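Local coordinates for protein butyryl-CoA dehydrogenase (Marinomonas mediterranea, PDB 6CXT) that belongs to the acyl-CoA dehydrogenase family of flavoproteins and binds flavin-adenine dinucleotide in an assembly of eight chains, at residues B[97-100]-B[106-109]; B[304-307]-B[311-314]. All blocks are in the same frame, centred on the assembly; numbering follows the deposited sequence.

Both contacts sit where one helix of this mainly helical acyl-CoA dehydrogenase fold hands over to the next: contact 1 in the N-terminal domain, contact 2 in the C-terminal domain. Their centres are 23 Å apart, yet their nearest atoms approach to about 6 Å without touching. Helix 231-245 touches both: Trp241 NE1 gives a weak hydrogen bond to Glu100 OE2 of contact 1, and the Trp241 ring receives a cation-pi contact from Lys306 of contact 2. The side chain of Ile98 is about 13 Å from the bound FK4 and about 14 Å from FAD, whereas that of Asp311 is about 8 Å from FK4.

Contact 1: residues B[97-100]-B[106-109]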
ATOM      1  N   PRO B  97      23.602  25.524  13.439  1.00 27.72           N
ATOM      2  CA  PRO B  97      23.203  26.269  14.620  1.00 28.95           C
ATOM      3  C   PRO B  97      24.335  27.143  15.206  1.00 32.29           C
ATOM      4  O   PRO B  97      24.050  28.177  15.834  1.00 29.74           O
ATOM      5  CB  PRO B  97      22.838  25.215  15.647  1.00 30.27           C
ATOM      6  CG  PRO B  97      23.011  23.917  14.990  1.00 32.34           C
ATOM      7  CD  PRO B  97      23.270  24.091  13.548  1.00 31.12           C
ATOM      8  N   ILE B  98      25.578  26.711  15.020  1.00 30.73           N
ATOM      9  CA  ILE B  98      26.720  27.505  15.443  1.00 29.61           C
ATOM     10  C   ILE B  98      26.725  28.790  14.632  1.00 31.07           C
ATOM     11  O   ILE B  98      26.817  29.873  15.226  1.00 31.24           O
ATOM     12  CB  ILE B  98      28.052  26.735  15.307  1.00 27.61           C
ATOM     13  CG1 ILE B  98      28.122  25.710  16.437  1.00 25.43           C
ATOM     14  CG2 ILE B  98      29.280  27.688  15.320  1.00 25.43           C
ATOM     15  CD1 ILE B  98      29.193  24.639  16.241  1.00 26.51           C
ATOM     16  N   LEU B  99      26.674  28.659  13.298  1.00 28.29           N
ATOM     17  CA  LEU B  99      26.563  29.793  12.399  1.00 29.71           C
ATOM     18  C   LEU B  99      25.393  30.715  12.770  1.00 32.64           C
ATOM     19  O   LEU B  99      25.578  31.936  12.826  1.00 36.84           O
ATOM     20  CB  LEU B  99      26.479  29.372  10.923  1.00 26.71           C
ATOM     21  CG  LEU B  99      26.375  30.480   9.863  1.00 30.34           C
ATOM     22  CD1 LEU B  99      27.655  31.347   9.818  1.00 30.63           C
ATOM     23  CD2 LEU B  99      26.127  29.887   8.490  1.00 29.75           C
ATOM     24  N   GLU B 100      24.224  30.158  13.072  1.00 31.00           N
ATOM     25  CA  GLU B 100      23.029  30.970  13.306  1.00 33.18           C
ATOM     26  C   GLU B 100      22.868  31.569  14.692  1.00 33.07           C
ATOM     27  O   GLU B 100      22.154  32.563  14.840  1.00 34.38           O
ATOM     28  CB  GLU B 100      21.762  30.203  12.898  1.00 34.01           C
ATOM     29  CG  GLU B 100      21.878  29.763  11.444  1.00 38.56           C
ATOM     30  CD  GLU B 100      20.600  29.191  10.888  1.00 37.52           C
ATOM     31  OE1 GLU B 100      19.827  28.531  11.629  1.00 37.28           O
ATOM     32  OE2 GLU B 100      20.394  29.434   9.686  1.00 39.50           O
ATOM     33  N   LEU B 106      32.728  32.729  19.149  1.00 37.99           N
ATOM     34  CA  LEU B 106      32.510  31.283  18.961  1.00 36.01           C
ATOM     35  C   LEU B 106      32.552  30.871  17.462  1.00 33.15           C
ATOM     36  O   LEU B 106      33.300  29.943  17.086  1.00 34.66           O
ATOM     37  CB  LEU B 106      31.253  30.803  19.706  1.00 36.94           C
ATOM     38  CG  LEU B 106      31.213  29.273  19.946  1.00 38.44           C
ATOM     39  CD1 LEU B 106      32.204  28.749  20.983  1.00 38.17           C
ATOM     40  CD2 LEU B 106      29.813  28.860  20.331  1.00 39.36           C
ATOM     41  N   LYS B 107      31.853  31.625  16.607  1.00 31.77           N
ATOM     42  CA  LYS B 107      31.887  31.365  15.172  1.00 32.26           C
ATOM     43  C   LYS B 107      33.285  31.403  14.539  1.00 35.58           C
ATOM     44  O   LYS B 107      33.650  30.481  13.797  1.00 33.13           O
ATOM     45  CB  LYS B 107      30.904  32.242  14.408  1.00 30.88           C
ATOM     46  CG  LYS B 107      29.467  31.995  14.825  1.00 30.97           C
ATOM     47  CD  LYS B 107      28.487  32.773  13.989  1.00 33.90           C
ATOM     48  CE  LYS B 107      28.662  34.269  14.140  1.00 38.82           C
ATOM     49  NZ  LYS B 107      27.434  35.011  13.747  1.00 41.29           N
ATOM     50  N   HIS B 108      34.076  32.447  14.836  1.00 35.51           N
ATOM     51  CA  HIS B 108      35.469  32.498  14.355  1.00 35.00           C
ATOM     52  C   HIS B 108      36.357  31.439  14.962  1.00 29.37           C
ATOM     53  O   HIS B 108      37.248  30.922  14.287  1.00 30.87           O
ATOM     54  CB  HIS B 108      36.072  33.910  14.502  1.00 36.41           C
ATOM     55  CG  HIS B 108      35.564  34.848  13.458  1.00 38.07           C
ATOM     56  ND1 HIS B 108      34.628  35.826  13.726  1.00 44.12           N
ATOM     57  CD2 HIS B 108      35.791  34.899  12.122  1.00 38.26           C
ATOM     58  CE1 HIS B 108      34.347  36.477  12.610  1.00 41.46           C
ATOM     59  NE2 HIS B 108      35.027  35.924  11.620  1.00 42.47           N
ATOM     60  N   GLN B 109      36.098  31.084  16.209  1.00 31.23           N
ATOM     61  CA  GLN B 109      36.864  30.016  16.850  1.00 33.74           C
ATOM     62  C   GLN B 109      36.566  28.623  16.233  1.00 35.61           C
ATOM     63  O   GLN B 109      37.484  27.850  15.971  1.00 34.84           O
ATOM     64  CB  GLN B 109      36.541  29.987  18.326  1.00 35.94           C
ATOM     65  CG  GLN B 109      37.490  29.170  19.192  1.00 46.22           C
ATOM     66  CD  GLN B 109      37.040  29.177  20.653  1.00 51.79           C
ATOM     67  OE1 GLN B 109      36.848  30.245  21.249  1.00 54.49           O
ATOM     68  NE2 GLN B 109      36.834  27.982  21.228  1.00 49.29           N
TER
HETATM   69  O   HOH W   1      25.461  33.954  15.142  1.00 40.11           O
HETATM   70  O   HOH W   2      26.123  34.270  10.936  1.00 44.23           O
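Leu99 and Lys107 bring the two helical segments closest, their CA atoms 6.2 Å apart, where the last turns of helix 81-101 meet the first turns of helix 104-114. The earlier segment is kinked at Pro97, whose nitrogen makes no bond to the preceding turn, as expected for a residue without an N-H. Lys107 carries the contact, and it works through the length of its chain. With chi1 at -62° its CG stands beside the backbone N, and an extended chi2 sets CG and CD over two carbonyl oxygens of the opposing helix; a bend at chi3 then turns CE and NZ on towards polar partners. CG lies 3.4 Å from Ile98 O, and CD reaches Leu99 O at 3.2 Å. The apolar branches meet more lightly: CG2 of Ile98 comes within 4.3 Å of Lys107 CG, while the Ile98 side chain goes on to pack against Leu110, Leu111 and Leu114 of helix 104-114. Branched aliphatic residues suit this face, and Leu99 touches Leu111, Pro52 and Tyr55.

Polar contact is made through water. Two waters bridge Lys107 NZ, at 2.6 and 3.2 Å, to Leu99 O, to which each donates at 3.1 Å. With the Glu104 salt bridge and Tyr55 OH, four partners surround NZ and must share its three N-H groups. A lysine therefore serves both needs, its methylenes lying over the neighbouring helix's carbonyl oxygens while its amine is steered to the polar edge. The positive charge probably also benefits from lying near the C-terminal end of helix 81-101, whose carbonyls carry partial negative charge.

Contact 2: residues B[304-307]-B[311-314]; sequences WQKS and DNTK
Asp311 OD1 is gripped twice by Thr313, just where the segment turns to face Gln305 and Lys306. The hydroxyl OG1 donates at 2.8 Å to the syn lone pair; the backbone N-H arrives from above the carboxylate plane, 3.0 Å away and fairly straight at 159°. The backbone bond makes an Asx turn that leads into helix 313-338, a task for which the short carboxylate is well suited. Its other oxygen, OD2, forms a salt bridge with Arg376.

Between the segments, Gln305 and Asn312 lie antiparallel alongside each other, their amide planes 60° apart. Gln305 OE1 rests 3.2 Å from Asn312 CA and accepts from water 3 at 2.6 Å; through that water's weak bond it approaches Asp311 O. The chi1 of Asn312, 55°, sets its amide between its own backbone N and carbonyl carbon and lays it against Lys306, with OD1 3.5 Å from Lys306 CA. Asp240 OD2 takes a salt bridge from Lys306 NZ and a hydrogen bond from Asn312 ND2, which ties both segments to helix 231-245.

The turn thus joins helix 279-306 to helix 313-338, with helices 366-377 and 64-77 also alongside; Trp304 extends the setting edge-to-face to Phe3 of a second subunit.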
ATOM      1  N   TRP B 304      13.836  25.414  -1.774  1.00 20.81           N
ATOM      2  CA  TRP B 304      13.447  26.732  -2.268  1.00 23.77           C
ATOM      3  C   TRP B 304      12.644  27.488  -1.234  1.00 24.76           C
ATOM      4  O   TRP B 304      12.856  28.688  -1.021  1.00 23.61           O
ATOM      5  CB  TRP B 304      12.639  26.625  -3.585  1.00 24.54           C
ATOM      6  CG  TRP B 304      12.088  27.951  -4.017  1.00 25.96           C
ATOM      7  CD1 TRP B 304      12.737  28.899  -4.754  1.00 28.36           C
ATOM      8  CD2 TRP B 304      10.796  28.469  -3.730  1.00 27.45           C
ATOM      9  NE1 TRP B 304      11.917  29.988  -4.947  1.00 28.27           N
ATOM     10  CE2 TRP B 304      10.718  29.755  -4.333  1.00 29.24           C
ATOM     11  CE3 TRP B 304       9.678  27.970  -3.046  1.00 28.07           C
ATOM     12  CZ2 TRP B 304       9.571  30.557  -4.260  1.00 30.61           C
ATOM     13  CZ3 TRP B 304       8.526  28.783  -2.970  1.00 32.66           C
ATOM     14  CH2 TRP B 304       8.490  30.059  -3.588  1.00 30.89           C
ATOM     15  N   GLN B 305      11.686  26.815  -0.624  1.00 21.41           N
ATOM     16  CA  GLN B 305      10.813  27.483   0.316  1.00 22.91           C
ATOM     17  C   GLN B 305      11.588  27.963   1.562  1.00 26.88           C
ATOM     18  O   GLN B 305      11.289  29.046   2.118  1.00 25.88           O
ATOM     19  CB  GLN B 305       9.647  26.604   0.739  1.00 24.47           C
ATOM     20  CG  GLN B 305       8.403  27.433   0.930  1.00 31.83           C
ATOM     21  CD  GLN B 305       7.322  26.721   1.674  1.00 32.38           C
ATOM     22  OE1 GLN B 305       7.574  25.863   2.543  1.00 29.95           O
ATOM     23  NE2 GLN B 305       6.096  27.065   1.347  1.00 31.33           N
ATOM     24  N   LYS B 306      12.551  27.143   1.999  1.00 23.45           N
ATOM     25  CA  LYS B 306      13.409  27.484   3.133  1.00 25.26           C
ATOM     26  C   LYS B 306      14.196  28.771   2.860  1.00 26.20           C
ATOM     27  O   LYS B 306      14.516  29.490   3.794  1.00 29.78           O
ATOM     28  CB  LYS B 306      14.343  26.317   3.492  1.00 24.19           C
ATOM     29  CG  LYS B 306      15.040  26.499   4.828  1.00 24.85           C
ATOM     30  CD  LYS B 306      15.813  25.228   5.248  1.00 25.84           C
ATOM     31  CE  LYS B 306      16.872  25.582   6.303  1.00 23.55           C
ATOM     32  NZ  LYS B 306      16.234  26.246   7.469  1.00 24.51           N
ATOM     33  N   SER B 307      14.495  29.048   1.601  1.00 29.55           N
ATOM     34  CA  SER B 307      15.147  30.300   1.207  1.00 35.48           C
ATOM     35  C   SER B 307      14.198  31.513   1.152  1.00 37.73           C
ATOM     36  O   SER B 307      14.663  32.592   0.832  1.00 41.38           O
ATOM     37  CB  SER B 307      15.778  30.144  -0.184  1.00 40.07           C
ATOM     38  OG  SER B 307      16.679  29.042  -0.215  1.00 46.25           O
ATOM     39  N   ASP B 311       7.044  30.159   6.850  1.00 33.34           N
ATOM     40  CA  ASP B 311       7.226  28.982   7.693  1.00 33.96           C
ATOM     41  C   ASP B 311       7.363  27.858   6.644  1.00 33.19           C
ATOM     42  O   ASP B 311       6.404  27.603   5.909  1.00 32.23           O
ATOM     43  CB  ASP B 311       6.019  28.725   8.609  1.00 34.83           C
ATOM     44  CG  ASP B 311       6.203  27.488   9.477  1.00 37.92           C
ATOM     45  OD1 ASP B 311       7.203  26.770   9.259  1.00 36.70           O
ATOM     46  OD2 ASP B 311       5.372  27.239  10.382  1.00 36.34           O
ATOM     47  N   ASN B 312       8.560  27.284   6.506  1.00 26.27           N
ATOM     48  CA  ASN B 312       8.745  26.154   5.558  1.00 25.62           C
ATOM     49  C   ASN B 312       8.728  24.777   6.202  1.00 22.23           C
ATOM     50  O   ASN B 312       9.170  23.831   5.592  1.00 19.86           O
ATOM     51  CB  ASN B 312      10.052  26.300   4.818  1.00 25.75           C
ATOM     52  CG  ASN B 312      11.207  26.433   5.775  1.00 28.67           C
ATOM     53  OD1 ASN B 312      11.581  27.559   6.170  1.00 30.94           O
ATOM     54  ND2 ASN B 312      11.739  25.320   6.207  1.00 22.93           N
ATOM     55  N   THR B 313       8.234  24.666   7.420  1.00 20.94           N
ATOM     56  CA  THR B 313       8.311  23.450   8.183  1.00 21.56           C
ATOM     57  C   THR B 313       7.477  22.338   7.533  1.00 21.17           C
ATOM     58  O   THR B 313       7.928  21.160   7.489  1.00 18.28           O
ATOM     59  CB  THR B 313       7.824  23.682   9.631  1.00 25.17           C
ATOM     60  OG1 THR B 313       8.732  24.585  10.260  1.00 27.98           O
ATOM     61  CG2 THR B 313       7.836  22.385  10.431  1.00 23.69           C
ATOM     62  N   LYS B 314       6.261  22.679   7.068  1.00 19.54           N
ATOM     63  CA  LYS B 314       5.409  21.655   6.397  1.00 19.35           C
ATOM     64  C   LYS B 314       6.127  21.041   5.197  1.00 19.00           C
ATOM     65  O   LYS B 314       6.196  19.817   5.103  1.00 18.99           O
ATOM     66  CB  LYS B 314       4.085  22.277   5.941  1.00 19.26           C
ATOM     67  CG  LYS B 314       3.046  21.248   5.411  1.00 22.44           C
ATOM     68  CD  LYS B 314       1.733  21.973   5.086  1.00 23.87           C
ATOM     69  CE  LYS B 314       1.924  22.788   3.804  1.00 25.19           C
ATOM     70  NZ  LYS B 314       0.637  23.412   3.519  1.00 28.29           N
TER
HETATM   71  O   HOH W   3       5.920  24.691   4.136  1.00 21.36           O